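Local structure of putative epimerase (Burkholderia cenocepacia, 4LW8) at residues 204-209 and 268-273. The protein probably acts as an NAD(P)-dependent sugar-nucleotide epimerase or dehydratase, consistent with a role in LPS O-antigen biosynthesis. Sequence-based numbering, arbitrary orientation.
Sequences AHYARN and AGYVID
Tyr206, on the last turn of helix 198-207, reaches across to the loop that joins helix 257-268 to strand 273-276 in this member of the NAD(P)-dependent epimerase/dehydratase family. A Schellman motif ends the first helix: Asn209, with positive phi, is the C-prime residue, Ala210 N bonds to His205 O, and Asn209 N bonds to Tyr206 O at 3.0 Å. From CB, the Tyr206 ring runs out along the loop from Ala268 to Ile272. CD1 meets Ala268 CB at 3.4 Å and also touches CE1 of Tyr270. Next along, CE1 has Tyr270 O at the ring edge and in its plane, 3.3 Å away, while CE1 itself sits over one face of the Tyr270 ring, offset toward the rim. The two rings meet obliquely, with planes at 48° and centroids 5.1 Å apart. Farther round the Tyr206 ring, CE2 lies 3.6 Å from Ile272 CG2, a methyl that also packs on CZ. With chi1 at -160°, Ile272 turns its CG1 branch opposite the backbone N, which takes CD1 to His205 CB. Tyr270 OH comes close to the backbone of Asn209 and is hydrogen-bonded to Ala210 O, just past the helix end. At the tip, Tyr206 OH also bonds to Ser265 OG, and it accepts the Ile272 N-H at 3.1 Å in a nearly straight bond of 170°.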
ATOM      1  N   ALA A 204      -3.999 -32.901  10.660  1.00 30.02           N
ATOM      2  CA  ALA A 204      -3.507 -33.968   9.788  1.00 31.42           C
ATOM      3  C   ALA A 204      -2.619 -34.938  10.561  1.00 34.18           C
ATOM      4  O   ALA A 204      -2.718 -36.154  10.390  1.00 39.27           O
ATOM      5  CB  ALA A 204      -2.752 -33.395   8.599  1.00 28.77           C
ATOM      6  N   HIS A 205      -1.763 -34.404  11.424  1.00 30.27           N
ATOM      7  CA  HIS A 205      -0.894 -35.263  12.219  1.00 35.57           C
ATOM      8  C   HIS A 205      -1.705 -36.126  13.181  1.00 42.50           C
ATOM      9  O   HIS A 205      -1.504 -37.340  13.247  1.00 42.49           O
ATOM     10  CB  HIS A 205       0.141 -34.451  13.006  1.00 32.71           C
ATOM     11  CG  HIS A 205       1.306 -33.988  12.186  1.00 31.22           C
ATOM     12  ND1 HIS A 205       1.188 -33.071  11.161  1.00 28.96           N
ATOM     13  CD2 HIS A 205       2.618 -34.331  12.234  1.00 31.54           C
ATOM     14  CE1 HIS A 205       2.378 -32.852  10.630  1.00 36.52           C
ATOM     15  NE2 HIS A 205       3.260 -33.614  11.255  1.00 36.90           N
ATOM     16  N   TYR A 206      -2.617 -35.511  13.926  1.00 38.11           N
ATOM     17  CA  TYR A 206      -3.394 -36.277  14.891  1.00 36.43           C
ATOM     18  C   TYR A 206      -4.318 -37.273  14.199  1.00 37.47           C
ATOM     19  O   TYR A 206      -4.537 -38.378  14.700  1.00 37.48           O
ATOM     20  CB  TYR A 206      -4.215 -35.351  15.787  1.00 31.95           C
ATOM     21  CG  TYR A 206      -3.545 -34.981  17.093  1.00 34.88           C
ATOM     22  CD1 TYR A 206      -3.549 -35.863  18.175  1.00 36.43           C
ATOM     23  CD2 TYR A 206      -2.934 -33.746  17.256  1.00 33.52           C
ATOM     24  CE1 TYR A 206      -2.949 -35.525  19.382  1.00 42.43           C
ATOM     25  CE2 TYR A 206      -2.329 -33.396  18.465  1.00 35.90           C
ATOM     26  CZ  TYR A 206      -2.338 -34.289  19.519  1.00 41.63           C
ATOM     27  OH  TYR A 206      -1.749 -33.945  20.710  1.00 44.91           O
ATOM     28  N   ALA A 207      -4.821 -36.901  13.027  1.00 36.78           N
ATOM     29  CA  ALA A 207      -5.779 -37.740  12.315  1.00 40.10           C
ATOM     30  C   ALA A 207      -5.162 -39.065  11.895  1.00 43.11           C
ATOM     31  O   ALA A 207      -5.848 -40.089  11.861  1.00 41.52           O
ATOM     32  CB  ALA A 207      -6.336 -36.998  11.092  1.00 41.70           C
ATOM     33  N   ARG A 208      -3.873 -39.045  11.560  1.00 40.70           N
ATOM     34  CA  ARG A 208      -3.173 -40.260  11.145  1.00 42.33           C
ATOM     35  C   ARG A 208      -2.332 -40.830  12.300  1.00 45.51           C
ATOM     36  O   ARG A 208      -1.420 -41.636  12.091  1.00 45.76           O
ATOM     37  CB  ARG A 208      -2.289 -39.983   9.928  1.00 41.16           C
ATOM     38  CG  ARG A 208      -1.100 -39.098  10.230  1.00 43.87           C
ATOM     39  CD  ARG A 208      -0.304 -38.750   8.990  1.00 49.84           C
ATOM     40  NE  ARG A 208       0.987 -38.196   9.378  1.00 59.00           N
ATOM     41  CZ  ARG A 208       1.377 -36.941   9.186  1.00 63.28           C
ATOM     42  NH1 ARG A 208       0.582 -36.062   8.575  1.00 62.55           N
ATOM     43  NH2 ARG A 208       2.583 -36.571   9.603  1.00 60.39           N
ATOM     44  N   ASN A 209      -2.637 -40.388  13.517  1.00 47.97           N
ATOM     45  CA  ASN A 209      -1.930 -40.833  14.718  1.00 45.46           C
ATOM     46  C   ASN A 209      -0.417 -40.680  14.634  1.00 37.97           C
ATOM     47  O   ASN A 209       0.321 -41.571  15.051  1.00 39.38           O
ATOM     48  CB  ASN A 209      -2.263 -42.302  15.014  1.00 47.95           C
ATOM     49  CG  ASN A 209      -3.737 -42.526  15.258  1.00 55.26           C
ATOM     50  OD1 ASN A 209      -4.312 -41.995  16.209  1.00 56.95           O
ATOM     51  ND2 ASN A 209      -4.362 -43.314  14.390  1.00 63.88           N
ATOM     52  N   ALA A 268      -8.275 -37.098  19.938  1.00 46.35           N
ATOM     53  CA  ALA A 268      -7.595 -38.249  19.348  1.00 42.69           C
ATOM     54  C   ALA A 268      -7.302 -39.348  20.363  1.00 46.06           C
ATOM     55  O   ALA A 268      -7.086 -40.497  19.997  1.00 49.66           O
ATOM     56  CB  ALA A 268      -6.307 -37.804  18.678  1.00 40.44           C
ATOM     57  N   GLY A 269      -7.250 -38.982  21.637  1.00 45.72           N
ATOM     58  CA  GLY A 269      -7.048 -39.958  22.686  1.00 46.98           C
ATOM     59  C   GLY A 269      -5.583 -40.264  22.960  1.00 53.08           C
ATOM     60  O   GLY A 269      -5.272 -41.296  23.534  1.00 57.91           O
ATOM     61  N   TYR A 270      -4.686 -39.385  22.522  1.00 45.52           N
ATOM     62  CA  TYR A 270      -3.271 -39.530  22.826  1.00 48.03           C
ATOM     63  C   TYR A 270      -2.589 -38.171  22.733  1.00 46.67           C
ATOM     64  O   TYR A 270      -3.126 -37.236  22.145  1.00 44.06           O
ATOM     65  CB  TYR A 270      -2.600 -40.541  21.886  1.00 44.89           C
ATOM     66  CG  TYR A 270      -2.217 -39.989  20.530  1.00 45.00           C
ATOM     67  CD1 TYR A 270      -3.148 -39.912  19.505  1.00 46.14           C
ATOM     68  CD2 TYR A 270      -0.915 -39.571  20.265  1.00 46.67           C
ATOM     69  CE1 TYR A 270      -2.805 -39.418  18.258  1.00 44.68           C
ATOM     70  CE2 TYR A 270      -0.561 -39.068  19.011  1.00 41.21           C
ATOM     71  CZ  TYR A 270      -1.514 -38.999  18.015  1.00 42.53           C
ATOM     72  OH  TYR A 270      -1.189 -38.509  16.768  1.00 35.50           O
ATOM     73  N   VAL A 271      -1.391 -38.073  23.291  1.00 40.09           N
ATOM     74  CA  VAL A 271      -0.661 -36.816  23.307  1.00 46.03           C
ATOM     75  C   VAL A 271       0.484 -36.897  22.310  1.00 49.13           C
ATOM     76  O   VAL A 271       1.369 -37.746  22.430  1.00 47.21           O
ATOM     77  CB  VAL A 271      -0.131 -36.498  24.723  1.00 45.05           C
ATOM     78  CG1 VAL A 271       0.740 -35.251  24.723  1.00 38.75           C
ATOM     79  CG2 VAL A 271      -1.290 -36.373  25.706  1.00 42.73           C
ATOM     80  N   ILE A 272       0.450 -36.044  21.295  1.00 44.14           N
ATOM     81  CA  ILE A 272       1.502 -36.085  20.291  1.00 42.14           C
ATOM     82  C   ILE A 272       2.792 -35.535  20.908  1.00 44.63           C
ATOM     83  O   ILE A 272       2.757 -34.658  21.773  1.00 42.82           O
ATOM     84  CB  ILE A 272       1.110 -35.305  19.016  1.00 40.99           C
ATOM     85  CG1 ILE A 272       1.964 -35.751  17.829  1.00 37.50           C
ATOM     86  CG2 ILE A 272       1.195 -33.790  19.231  1.00 38.83           C
ATOM     87  CD1 ILE A 272       1.448 -35.264  16.490  1.00 31.86           C
ATOM     88  N   ASP A 273       3.931 -36.064  20.482  1.00 35.78           N
ATOM     89  CA  ASP A 273       5.194 -35.583  21.012  1.00 38.33           C
ATOM     90  C   ASP A 273       5.613 -34.360  20.196  1.00 42.59           C
ATOM     91  O   ASP A 273       5.512 -34.356  18.972  1.00 49.93           O
ATOM     92  CB  ASP A 273       6.271 -36.679  20.981  1.00 37.88           C
ATOM     93  CG  ASP A 273       7.419 -36.395  21.954  1.00 48.62           C
ATOM     94  OD1 ASP A 273       7.167 -35.733  22.973  1.00 48.08           O
ATOM     95  OD2 ASP A 273       8.565 -36.823  21.707  1.00 46.23           O
TER